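Local coordinates for fiber protein (Snake adenovirus 1, PDB 4UMI) that probably attaches the virion to its host-cell receptor, as the trimeric spike whose head domain projects from each capsid vertex, at residues E109-D114 / A154-F159; V117-Q122 / L186-S191; L136-G141 / I170-G175; S158-H163 / G177-D182. One frame throughout, in Å; residues are numbered along the deposited sequence.

Contact 1: residues E109-D114 / A154-F159; sequences EELQND and AELSSF
Glu109 and Leu156 meet where the helix of the fibre head domain, 154-161, packs on the first strand of a four-stranded antiparallel sheet in the same chain. Their side chains run past each other at a slant, and the carboxylate of Glu109 lies against aliphatic carbon. Its CG is anti to the backbone N (chi1 -172°) and the chain continues extended, which carries the acid group out to the helix. There Glu109 OE1 comes within 3.5 Å of Leu156 CB, and Glu109 CD stands 3.9 Å from Leu156 CD2. The oxygen is not left to carbon alone: Glu109 OE1 is hydrogen-bonded to the hydroxyl of Ser153, just ahead of the helix, and the same Ser153 OG is bonded to the backbone N of Leu156. One serine hydroxyl thus links the acid to the first turn. Leu156 also reaches Ala123 on strand 118-128, which places it across two strands of the sheet. Two residues along the strand from Glu109, Leu111 is buried against Phe148 and Ala150 of the opposing sheet. It extends the apolar side of the contact by a looser approach, Leu111 CD1 to Leu156 CD2 at 4.3 Å.

Contact 2: residues V117-Q122 / L186-S191; sequences VSFAFQ and LTLEIS
The ring of Phe121 presents one face to Leu186, whose CD1 methyl sits 4.1 Å from the ring centroid and only 19° off the ring normal. This is a CH-pi contact, displaced toward the rim, Phe121 CE2 being the nearest ring atom, 3.9 Å from Leu186 CD1. The second branch joins in, with Leu186 CD2 4.0 Å from Phe121 CZ, so both methyls of the leucine bear on the same end of the ring. The ring of Phe119 is met differently: Leu188 CD2 arrives obliquely, 3.5 Å from Phe119 CZ, and the two side chains cross at about a right angle.

The four residues face one another across the interior of a beta sandwich, strand 118-128 belonging to one four-stranded antiparallel sheet and strand 185-190 to the other. Phe121 and Leu186 extend from opposite directions into this space. The leucine has CG anti to its backbone N (chi1 177°), which sends both methyls toward the ring. Phe148 of the second sheet joins the cluster, its ring meeting that of Phe119 with the planes at about 45° and its side chain touching both leucines. On the other side of strand 118-128, Gln122 hydrogen-bonds to Lys133 and Glu126 of a second subunit. The sandwich contact itself is wholly apolar, consistent with dispersion forces and exclusion of water joining the sheets here.

Contact 3: residues L136-G141 / I170-G175; sequences LFAYSG and IAFPLG
A beta-sandwich core, closed here between strand 131-140 of one sheet and the edge strand 168-172 of the other, sets Ala138 against two larger residues, Ile170 and Phe172. The axes of the short strand segments approach to 9.1 Å and run in roughly the same direction, at 33° to each other. With only a methyl group on Ala138, both neighbours can reach in toward it. Ile170 does so with the end of its chain: CG1 is anti to the backbone N (chi1 -175°), and Ile170 CD1 comes to rest 4.0 Å from Ala138 CB. Phe172 brings the far end of its ring, Phe172 CZ lying 3.9 Å from Ala138 CB. Within strand 168-172 the two large side chains also lie together, Ile170 CG1 resting over one face of the Phe172 ring, offset toward the rim.

Phe121 and Val197 border the same space, the former against Ala138 and the latter against Phe172. The opposite side of strand 131-140 looks toward a neighbouring subunit of the trimer, where Phe137 makes a cation-pi contact with Lys133 of that second subunit and Tyr139 packs on its Tyr204. On the inner side, the backbone carbonyl of Ala138 meets the ring of Phe172 at its edge, in plane, with Ala138 O 3.8 Å from Phe172 CE1.

Contact 4: residues S158-H163 / G177-D182; sequences SFLTAH and GIVSVD
Most unusual here is how much of the contact falls to Val181, a strand residue that reaches the helix 154-161 at the margin of a beta sandwich. Its strand, 175-182, is an inner member of the second four-stranded sheet. Val181 has CG1 between the backbone N and the carbonyl carbon (chi1 66°), and this branch does the touching, Val181 CG1 lying 3.9 Å from Leu160 CB. Thr161 stands next to the same methyl. Their modelled separation is too short to be trusted, and Val181 was deposited in two conformers, so the detail of that approach is doubtful.

Leu160 divides its length between two strand residues. Its CB lies against Val181, whereas its branched end is carried inward, CG being anti to the carbonyl carbon (chi1 -69°), to meet Val179. There it joins Leu136 from the first sheet and Leu186 from the neighbouring strand, so the helix contributes to the sandwich interior. The backbone O of Leu160 is hydrogen-bonded to Trp168 NE1, which ties this turn to the start of strand 168-172. Thr161, by contrast, is at the exposed end of the contact. Burial therefore deepens from Val181 to Val179, where Leu160 CD2 and Val179 CG1 are 4.3 Å apart.

Overall arrangement
Contacts 2 and 3 lie in the core, each joining the two sheets of the sandwich, whereas contacts 1 and 4 are made by the helix 154-161, which packs on the first sheet in one and the second in the other, their helical segments overlapping at Ser158 and Phe159. Chemistry follows place. The core pairs are rings, leucines, isoleucine and alanine; contact 1, though buried, admits a carboxylate, and contact 4 is the one that runs out to an exposed threonine. Contacts 2, 3 and 4 run into one another: Phe121 CE1 packs on Ala138 CB at 3.6 Å, and Leu186 CD1 on Leu160 CD1 at 3.7 Å. Contact 1 joins contact 2 through the neighbouring strands 101-112 and 118-128.

Contact 1: residues E109-D114 / A154-F159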
loop_
_atom_site.group_PDB
_atom_site.type_symbol
_atom_site.label_atom_id
_atom_site.label_comp_id
_atom_site.label_asym_id
_atom_site.label_seq_id
_atom_site.Cartn_x
_atom_site.Cartn_y
_atom_site.Cartn_z
ATOM N N GLU A 109 10.244 -14.351 -0.719
ATOM C CA GLU A 109 11.147 -15.206 0.049
ATOM C C GLU A 109 10.643 -15.261 1.486
ATOM O O GLU A 109 10.167 -14.249 2.015
ATOM C CB GLU A 109 12.524 -14.549 -0.018
ATOM C CG GLU A 109 13.673 -15.315 0.545
ATOM C CD GLU A 109 14.955 -14.631 0.149
ATOM O OE1 GLU A 109 15.080 -14.160 -1.029
ATOM O OE2 GLU A 109 15.843 -14.578 1.010
ATOM N N GLU A 110 10.810 -16.399 2.143
ATOM C CA GLU A 110 10.445 -16.581 3.536
ATOM C C GLU A 110 11.720 -16.596 4.355
ATOM O O GLU A 110 12.661 -17.303 3.998
ATOM C CB GLU A 110 9.695 -17.899 3.700
ATOM C CG GLU A 110 9.135 -18.118 5.088
ATOM C CD GLU A 110 7.822 -17.424 5.310
ATOM O OE1 GLU A 110 7.143 -17.085 4.319
ATOM O OE2 GLU A 110 7.476 -17.212 6.490
ATOM N N LEU A 111 11.756 -15.789 5.412
ATOM C CA LEU A 111 12.885 -15.709 6.342
ATOM C C LEU A 111 12.432 -16.114 7.729
ATOM O O LEU A 111 11.307 -15.882 8.122
ATOM C CB LEU A 111 13.467 -14.293 6.426
ATOM C CG LEU A 111 14.303 -13.838 5.242
ATOM C CD1 LEU A 111 13.554 -13.783 3.935
ATOM C CD2 LEU A 111 14.978 -12.516 5.478
ATOM N N GLN A 112 13.333 -16.745 8.467
ATOM C CA GLN A 112 13.002 -17.177 9.804
ATOM C C GLN A 112 14.202 -16.917 10.704
ATOM O O GLN A 112 15.361 -17.127 10.309
ATOM C CB GLN A 112 12.635 -18.661 9.768
ATOM C CG GLN A 112 12.139 -19.251 11.073
ATOM C CD GLN A 112 11.714 -20.705 10.929
ATOM O OE1 GLN A 112 11.315 -21.149 9.851
ATOM N NE2 GLN A 112 11.793 -21.446 12.016
ATOM N N ASN A 113 13.938 -16.409 11.902
ATOM C CA ASN A 113 15.026 -16.140 12.856
ATOM C C ASN A 113 15.244 -17.358 13.742
ATOM O O ASN A 113 14.570 -18.384 13.605
ATOM C CB ASN A 113 14.824 -14.847 13.674
ATOM C CG ASN A 113 13.717 -14.953 14.698
ATOM O OD1 ASN A 113 13.069 -15.981 14.844
ATOM N ND2 ASN A 113 13.502 -13.868 15.412
ATOM N N ASP A 114 16.205 -17.237 14.652
ATOM C CA ASP A 114 16.543 -18.373 15.507
ATOM C C ASP A 114 15.420 -18.755 16.484
ATOM O O ASP A 114 15.428 -19.871 17.031
ATOM C CB ASP A 114 17.875 -18.140 16.251
ATOM C CG ASP A 114 17.900 -16.839 17.060
ATOM O OD1 ASP A 114 16.941 -16.032 16.973
ATOM O OD2 ASP A 114 18.899 -16.616 17.777
ATOM N N ALA A 154 21.055 -13.840 -1.916
ATOM C CA ALA A 154 21.831 -12.842 -2.613
ATOM C C ALA A 154 20.941 -11.918 -3.416
ATOM O O ALA A 154 21.199 -10.728 -3.509
ATOM C CB ALA A 154 22.819 -13.518 -3.536
ATOM N N GLU A 155 19.900 -12.472 -4.036
ATOM C CA GLU A 155 19.026 -11.659 -4.877
ATOM C C GLU A 155 18.255 -10.643 -4.051
ATOM O O GLU A 155 18.207 -9.464 -4.413
ATOM C CB GLU A 155 18.075 -12.534 -5.664
ATOM C CG GLU A 155 17.288 -11.753 -6.699
ATOM C CD GLU A 155 16.479 -12.616 -7.668
ATOM O OE1 GLU A 155 16.360 -13.839 -7.484
ATOM O OE2 GLU A 155 15.926 -12.020 -8.603
ATOM N N LEU A 156 17.669 -11.090 -2.939
ATOM C CA LEU A 156 16.948 -10.143 -2.074
ATOM C C LEU A 156 17.898 -9.106 -1.477
ATOM O O LEU A 156 17.567 -7.912 -1.400
ATOM C CB LEU A 156 16.196 -10.875 -0.986
ATOM C CG LEU A 156 15.334 -10.004 -0.077
ATOM C CD1 LEU A 156 14.319 -9.154 -0.828
ATOM C CD2 LEU A 156 14.627 -10.872 0.940
ATOM N N SER A 157 19.100 -9.559 -1.112
ATOM C CA SER A 157 20.083 -8.682 -0.544
ATOM C C SER A 157 20.458 -7.599 -1.548
ATOM O O SER A 157 20.566 -6.439 -1.183
ATOM C CB SER A 157 21.326 -9.459 -0.083
ATOM O OG SER A 157 21.020 -10.327 1.002
ATOM N N SER A 158 20.655 -7.974 -2.825
ATOM C CA SER A 158 20.947 -7.021 -3.889
ATOM C C SER A 158 19.841 -5.973 -4.007
ATOM O O SER A 158 20.098 -4.781 -4.091
ATOM C CB SER A 158 21.121 -7.768 -5.224
ATOM O OG SER A 158 21.408 -6.886 -6.303
ATOM N N PHE A 159 18.593 -6.430 -4.025
ATOM C CA PHE A 159 17.456 -5.510 -4.157
ATOM C C PHE A 159 17.449 -4.520 -2.973
ATOM O O PHE A 159 17.269 -3.329 -3.155
ATOM C CB PHE A 159 16.187 -6.341 -4.139
ATOM C CG PHE A 159 14.919 -5.533 -4.203
ATOM C CD1 PHE A 159 14.366 -5.174 -5.395
ATOM C CD2 PHE A 159 14.280 -5.134 -3.030
ATOM C CE1 PHE A 159 13.186 -4.471 -5.472
ATOM C CE2 PHE A 159 13.114 -4.440 -3.109
ATOM C CZ PHE A 159 12.571 -4.111 -4.314
#

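Contact 2: residues V117-Q122 / L186-S191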
loop_
_atom_site.group_PDB
_atom_site.type_symbol
_atom_site.label_atom_id
_atom_site.label_comp_id
_atom_site.label_asym_id
_atom_site.label_seq_id
_atom_site.Cartn_x
_atom_site.Cartn_y
_atom_site.Cartn_z
ATOM N N VAL A 117 10.263 -17.036 14.640
ATOM C CA VAL A 117 9.446 -16.004 13.979
ATOM C C VAL A 117 9.733 -16.083 12.498
ATOM O O VAL A 117 10.874 -16.216 12.117
ATOM C CB VAL A 117 9.787 -14.587 14.491
ATOM C CG1 VAL A 117 9.062 -13.505 13.704
ATOM C CG2 VAL A 117 9.487 -14.443 15.977
ATOM N N SER A 118 8.703 -15.941 11.680
ATOM C CA SER A 118 8.860 -16.003 10.246
ATOM C C SER A 118 8.218 -14.815 9.567
ATOM O O SER A 118 7.137 -14.372 9.982
ATOM C CB SER A 118 8.415 -17.322 9.681
ATOM O OG SER A 118 7.046 -17.447 9.807
ATOM N N PHE A 119 8.909 -14.318 8.551
ATOM C CA PHE A 119 8.440 -13.251 7.684
ATOM C C PHE A 119 8.406 -13.712 6.243
ATOM O O PHE A 119 9.255 -14.493 5.837
ATOM C CB PHE A 119 9.357 -12.012 7.723
ATOM C CG PHE A 119 9.001 -11.035 8.777
ATOM C CD1 PHE A 119 9.337 -11.223 10.097
ATOM C CD2 PHE A 119 8.377 -9.869 8.419
ATOM C CE1 PHE A 119 9.007 -10.287 11.029
ATOM C CE2 PHE A 119 8.041 -8.921 9.346
ATOM C CZ PHE A 119 8.377 -9.125 10.655
ATOM N N ALA A 120 7.463 -13.195 5.460
ATOM C CA ALA A 120 7.536 -13.264 4.019
ATOM C C ALA A 120 7.778 -11.877 3.513
ATOM O O ALA A 120 7.138 -10.896 3.943
ATOM C CB ALA A 120 6.268 -13.829 3.448
ATOM N N PHE A 121 8.742 -11.767 2.617
ATOM C CA PHE A 121 9.070 -10.527 1.935
ATOM C C PHE A 121 8.815 -10.714 0.437
ATOM O O PHE A 121 9.128 -11.762 -0.117
ATOM C CB PHE A 121 10.505 -10.135 2.157
ATOM C CG PHE A 121 10.805 -9.730 3.569
ATOM C CD1 PHE A 121 10.527 -8.455 4.007
ATOM C CD2 PHE A 121 11.346 -10.615 4.470
ATOM C CE1 PHE A 121 10.793 -8.079 5.305
ATOM C CE2 PHE A 121 11.618 -10.241 5.754
ATOM C CZ PHE A 121 11.301 -8.995 6.171
ATOM N N GLN A 122 8.320 -9.681 -0.225
ATOM C CA GLN A 122 8.196 -9.623 -1.673
ATOM C C GLN A 122 8.919 -8.394 -2.157
ATOM O O GLN A 122 8.744 -7.300 -1.610
ATOM C CB GLN A 122 6.724 -9.637 -2.122
ATOM C CG GLN A 122 6.462 -9.341 -3.590
ATOM C CD GLN A 122 5.016 -9.139 -3.867
ATOM O OE1 GLN A 122 4.215 -8.909 -2.943
ATOM N NE2 GLN A 122 4.671 -9.117 -5.133
ATOM N N LEU A 186 19.406 -9.863 6.804
ATOM C CA LEU A 186 18.382 -8.828 6.888
ATOM C C LEU A 186 18.130 -8.497 8.346
ATOM O O LEU A 186 17.991 -9.420 9.158
ATOM C CB LEU A 186 17.134 -9.350 6.201
ATOM C CG LEU A 186 15.919 -8.438 6.240
ATOM C CD1 LEU A 186 15.073 -8.640 4.998
ATOM C CD2 LEU A 186 15.065 -8.632 7.475
ATOM N N THR A 187 18.030 -7.211 8.650
ATOM C CA THR A 187 17.560 -6.750 9.934
ATOM C C THR A 187 16.315 -5.885 9.763
ATOM O O THR A 187 16.320 -5.018 8.898
ATOM C CB THR A 187 18.615 -5.933 10.692
ATOM O OG1 THR A 187 19.759 -6.753 10.953
ATOM C CG2 THR A 187 18.083 -5.407 12.043
ATOM N N LEU A 188 15.285 -6.157 10.582
ATOM C CA LEU A 188 14.113 -5.290 10.656
ATOM C C LEU A 188 14.110 -4.789 12.092
ATOM O O LEU A 188 13.856 -5.563 13.025
ATOM C CB LEU A 188 12.837 -6.075 10.344
ATOM C CG LEU A 188 11.530 -5.308 10.729
ATOM C CD1 LEU A 188 11.289 -4.033 9.972
ATOM C CD2 LEU A 188 10.343 -6.206 10.732
ATOM N N GLU A 189 14.376 -3.504 12.245
ATOM C CA GLU A 189 14.324 -2.856 13.564
ATOM C C GLU A 189 12.953 -2.251 13.741
ATOM O O GLU A 189 12.415 -1.773 12.767
ATOM C CB GLU A 189 15.372 -1.734 13.629
ATOM C CG GLU A 189 16.785 -2.205 13.469
ATOM C CD GLU A 189 17.793 -1.288 14.085
ATOM O OE1 GLU A 189 17.529 -0.051 14.243
ATOM O OE2 GLU A 189 18.867 -1.831 14.412
ATOM N N ILE A 190 12.400 -2.264 14.945
ATOM C CA ILE A 190 11.046 -1.823 15.181
ATOM C C ILE A 190 10.929 -0.769 16.266
ATOM O O ILE A 190 11.646 -0.756 17.227
ATOM C CB ILE A 190 10.092 -3.001 15.499
ATOM C CG1 ILE A 190 10.587 -3.832 16.700
ATOM C CG2 ILE A 190 9.991 -3.888 14.295
ATOM C CD1 ILE A 190 9.676 -4.953 17.091
ATOM N N SER A 191 9.980 0.126 16.092
ATOM C CA SER A 191 9.769 1.274 16.973
ATOM C C SER A 191 9.200 0.889 18.314
ATOM O O SER A 191 9.370 1.617 19.268
ATOM C CB SER A 191 8.871 2.337 16.302
ATOM O OG SER A 191 7.580 1.826 16.033
#

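Contact 3: residues L136-G141 / I170-G175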
loop_
_atom_site.group_PDB
_atom_site.type_symbol
_atom_site.label_atom_id
_atom_site.label_comp_id
_atom_site.label_asym_id
_atom_site.label_seq_id
_atom_site.Cartn_x
_atom_site.Cartn_y
_atom_site.Cartn_z
ATOM N N LEU A 136 9.196 -2.986 -1.489
ATOM C CA LEU A 136 9.341 -4.090 -0.558
ATOM C C LEU A 136 8.006 -4.298 0.183
ATOM O O LEU A 136 7.539 -3.357 0.821
ATOM C CB LEU A 136 10.442 -3.796 0.444
ATOM C CG LEU A 136 10.727 -4.907 1.439
ATOM C CD1 LEU A 136 11.354 -6.127 0.770
ATOM C CD2 LEU A 136 11.627 -4.403 2.570
ATOM N N PHE A 137 7.451 -5.491 0.122
ATOM C CA PHE A 137 6.284 -5.866 0.871
ATOM C C PHE A 137 6.746 -6.823 1.965
ATOM O O PHE A 137 7.595 -7.676 1.737
ATOM C CB PHE A 137 5.262 -6.585 -0.018
ATOM C CG PHE A 137 4.723 -5.786 -1.152
ATOM C CD1 PHE A 137 5.307 -5.794 -2.417
ATOM C CD2 PHE A 137 3.544 -5.083 -0.985
ATOM C CE1 PHE A 137 4.691 -5.084 -3.442
ATOM C CE2 PHE A 137 2.968 -4.372 -2.006
ATOM C CZ PHE A 137 3.546 -4.355 -3.235
ATOM N N ALA A 138 6.196 -6.632 3.163
ATOM C CA ALA A 138 6.563 -7.486 4.293
ATOM C C ALA A 138 5.320 -7.949 5.046
ATOM O O ALA A 138 4.408 -7.149 5.266
ATOM C CB ALA A 138 7.436 -6.718 5.267
ATOM N N TYR A 139 5.300 -9.208 5.460
ATOM C CA TYR A 139 4.189 -9.754 6.235
ATOM C C TYR A 139 4.695 -10.743 7.259
ATOM O O TYR A 139 5.568 -11.557 6.966
ATOM C CB TYR A 139 3.197 -10.513 5.312
ATOM C CG TYR A 139 2.200 -11.349 6.095
ATOM C CD1 TYR A 139 1.144 -10.760 6.757
ATOM C CD2 TYR A 139 2.355 -12.723 6.239
ATOM C CE1 TYR A 139 0.275 -11.482 7.554
ATOM C CE2 TYR A 139 1.490 -13.451 7.018
ATOM C CZ TYR A 139 0.451 -12.832 7.669
ATOM O OH TYR A 139 -0.417 -13.529 8.473
ATOM N N SER A 140 4.160 -10.673 8.486
ATOM C CA SER A 140 4.330 -11.785 9.407
ATOM C C SER A 140 3.021 -11.957 10.178
ATOM O O SER A 140 2.449 -10.973 10.610
ATOM C CB SER A 140 5.444 -11.502 10.405
ATOM O OG SER A 140 5.577 -12.555 11.340
ATOM N N GLY A 141 2.678 -13.202 10.473
ATOM C CA GLY A 141 1.560 -13.479 11.360
ATOM C C GLY A 141 1.959 -13.371 12.830
ATOM O O GLY A 141 1.115 -13.380 13.717
ATOM N N ILE A 170 9.418 1.499 6.890
ATOM C CA ILE A 170 8.218 0.764 6.600
ATOM C C ILE A 170 7.186 0.904 7.689
ATOM O O ILE A 170 7.483 0.750 8.865
ATOM C CB ILE A 170 8.544 -0.704 6.280
ATOM C CG1 ILE A 170 7.311 -1.491 5.852
ATOM C CG2 ILE A 170 9.255 -1.411 7.411
ATOM C CD1 ILE A 170 7.628 -2.752 5.066
ATOM N N ALA A 171 5.953 1.213 7.329
ATOM C CA ALA A 171 4.846 1.296 8.244
ATOM C C ALA A 171 4.071 -0.006 8.310
ATOM O O ALA A 171 3.630 -0.528 7.308
ATOM C CB ALA A 171 3.888 2.416 7.856
ATOM N N PHE A 172 3.872 -0.509 9.522
ATOM C CA PHE A 172 2.957 -1.607 9.807
ATOM C C PHE A 172 1.765 -1.035 10.592
ATOM O O PHE A 172 1.847 0.100 11.054
ATOM C CB PHE A 172 3.682 -2.703 10.625
ATOM C CG PHE A 172 4.787 -3.389 9.908
ATOM C CD1 PHE A 172 4.508 -4.325 8.918
ATOM C CD2 PHE A 172 6.114 -3.101 10.184
ATOM C CE1 PHE A 172 5.534 -5.016 8.266
ATOM C CE2 PHE A 172 7.113 -3.777 9.499
ATOM C CZ PHE A 172 6.821 -4.698 8.539
ATOM N N PRO A 173 0.715 -1.800 10.800
ATOM C CA PRO A 173 -0.434 -1.170 11.449
ATOM C C PRO A 173 -0.137 -0.654 12.854
ATOM O O PRO A 173 -0.625 0.411 13.235
ATOM C CB PRO A 173 -1.477 -2.266 11.459
ATOM C CG PRO A 173 -1.183 -3.026 10.207
ATOM C CD PRO A 173 0.350 -3.060 10.139
ATOM N N LEU A 174 0.695 -1.352 13.607
ATOM C CA LEU A 174 0.943 -1.001 15.017
ATOM C C LEU A 174 2.288 -0.380 15.299
ATOM O O LEU A 174 2.615 -0.064 16.441
ATOM C CB LEU A 174 0.747 -2.235 15.901
ATOM C CG LEU A 174 -0.612 -2.913 15.742
ATOM C CD1 LEU A 174 -0.743 -4.149 16.611
ATOM C CD2 LEU A 174 -1.762 -1.962 16.018
ATOM N N GLY A 175 3.087 -0.117 14.297
ATOM C CA GLY A 175 4.365 0.547 14.517
ATOM C C GLY A 175 5.175 0.677 13.258
ATOM O O GLY A 175 4.720 0.300 12.196
#

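Contact 4: residues S158-H163 / G177-D182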
loop_
_atom_site.group_PDB
_atom_site.type_symbol
_atom_site.label_atom_id
_atom_site.label_comp_id
_atom_site.label_asym_id
_atom_site.label_seq_id
_atom_site.Cartn_x
_atom_site.Cartn_y
_atom_site.Cartn_z
ATOM N N SER A 158 20.655 -7.974 -2.825
ATOM C CA SER A 158 20.947 -7.021 -3.889
ATOM C C SER A 158 19.841 -5.973 -4.007
ATOM O O SER A 158 20.098 -4.781 -4.091
ATOM C CB SER A 158 21.121 -7.768 -5.224
ATOM O OG SER A 158 21.408 -6.886 -6.303
ATOM N N PHE A 159 18.593 -6.430 -4.025
ATOM C CA PHE A 159 17.456 -5.510 -4.157
ATOM C C PHE A 159 17.449 -4.520 -2.973
ATOM O O PHE A 159 17.269 -3.329 -3.155
ATOM C CB PHE A 159 16.187 -6.341 -4.139
ATOM C CG PHE A 159 14.919 -5.533 -4.203
ATOM C CD1 PHE A 159 14.366 -5.174 -5.395
ATOM C CD2 PHE A 159 14.280 -5.134 -3.030
ATOM C CE1 PHE A 159 13.186 -4.471 -5.472
ATOM C CE2 PHE A 159 13.114 -4.440 -3.109
ATOM C CZ PHE A 159 12.571 -4.111 -4.314
ATOM N N LEU A 160 17.631 -5.029 -1.759
ATOM C CA LEU A 160 17.542 -4.193 -0.565
ATOM C C LEU A 160 18.677 -3.164 -0.484
ATOM O O LEU A 160 18.479 -2.020 -0.036
ATOM C CB LEU A 160 17.522 -5.043 0.682
ATOM C CG LEU A 160 16.237 -5.853 0.857
ATOM C CD1 LEU A 160 16.387 -6.822 1.995
ATOM C CD2 LEU A 160 15.014 -4.974 1.072
ATOM N N THR A 161 19.878 -3.532 -0.946
ATOM C CA THR A 161 21.039 -2.667 -0.816
ATOM C C THR A 161 20.959 -1.521 -1.816
ATOM O O THR A 161 21.595 -0.484 -1.636
ATOM C CB THR A 161 22.332 -3.455 -1.039
ATOM O OG1 THR A 161 22.382 -3.919 -2.381
ATOM C CG2 THR A 161 22.474 -4.561 -0.083
ATOM N N ALA A 162 20.166 -1.687 -2.868
ATOM C CA ALA A 162 20.044 -0.650 -3.898
ATOM C C ALA A 162 19.359 0.659 -3.442
ATOM O O ALA A 162 19.476 1.703 -4.087
ATOM C CB ALA A 162 19.358 -1.211 -5.138
ATOM N N HIS A 163 18.670 0.633 -2.313
ATOM C CA HIS A 163 17.896 1.782 -1.894
ATOM C C HIS A 163 18.832 2.937 -1.675
ATOM O O HIS A 163 19.884 2.758 -1.113
ATOM C CB HIS A 163 17.187 1.427 -0.596
ATOM C CG HIS A 163 16.113 2.378 -0.191
ATOM N ND1 HIS A 163 16.358 3.655 0.264
ATOM C CD2 HIS A 163 14.768 2.219 -0.157
ATOM C CE1 HIS A 163 15.215 4.249 0.543
ATOM N NE2 HIS A 163 14.235 3.390 0.313
ATOM N N GLY A 177 8.993 0.276 11.165
ATOM C CA GLY A 177 10.227 -0.479 11.107
ATOM C C GLY A 177 11.226 0.111 10.144
ATOM O O GLY A 177 10.906 0.998 9.321
ATOM N N ILE A 178 12.438 -0.392 10.234
ATOM C CA ILE A 178 13.475 -0.092 9.277
ATOM C C ILE A 178 14.094 -1.407 8.854
ATOM O O ILE A 178 14.562 -2.162 9.694
ATOM C CB ILE A 178 14.588 0.839 9.818
ATOM C CG1 ILE A 178 14.060 2.228 10.191
ATOM C CG2 ILE A 178 15.705 0.961 8.814
ATOM C CD1 ILE A 178 15.000 2.992 11.102
ATOM N N VAL A 179 14.085 -1.681 7.545
ATOM C CA VAL A 179 14.719 -2.861 7.019
ATOM C C VAL A 179 16.054 -2.494 6.369
ATOM O O VAL A 179 16.142 -1.533 5.615
ATOM C CB VAL A 179 13.842 -3.530 5.938
ATOM C CG1 VAL A 179 14.519 -4.739 5.337
ATOM C CG2 VAL A 179 12.503 -3.973 6.500
ATOM N N SER A 180 17.081 -3.268 6.681
ATOM C CA SER A 180 18.385 -3.090 6.040
ATOM C C SER A 180 19.030 -4.467 5.923
ATOM O O SER A 180 18.554 -5.464 6.479
ATOM C CB SER A 180 19.247 -2.163 6.891
ATOM O OG SER A 180 19.533 -2.727 8.150
ATOM N N VAL A 181 20.092 -4.547 5.132
ATOM C CA VAL A 181 20.812 -5.801 4.986
ATOM C C VAL A 181 22.314 -5.529 5.119
ATOM O O VAL A 181 22.802 -4.495 4.676
ATOM C CB VAL A 181 20.448 -6.502 3.650
ATOM C CG1 VAL A 181 20.927 -5.706 2.445
ATOM C CG2 VAL A 181 20.953 -7.934 3.605
ATOM N N ASP A 182 23.016 -6.479 5.727
ATOM C CA ASP A 182 24.476 -6.378 5.859
ATOM C C ASP A 182 25.040 -7.771 5.745
ATOM O O ASP A 182 24.682 -8.666 6.514
ATOM C CB ASP A 182 24.820 -5.723 7.193
ATOM C CG ASP A 182 26.298 -5.425 7.359
ATOM O OD1 ASP A 182 27.053 -5.430 6.370
ATOM O OD2 ASP A 182 26.678 -5.160 8.513
#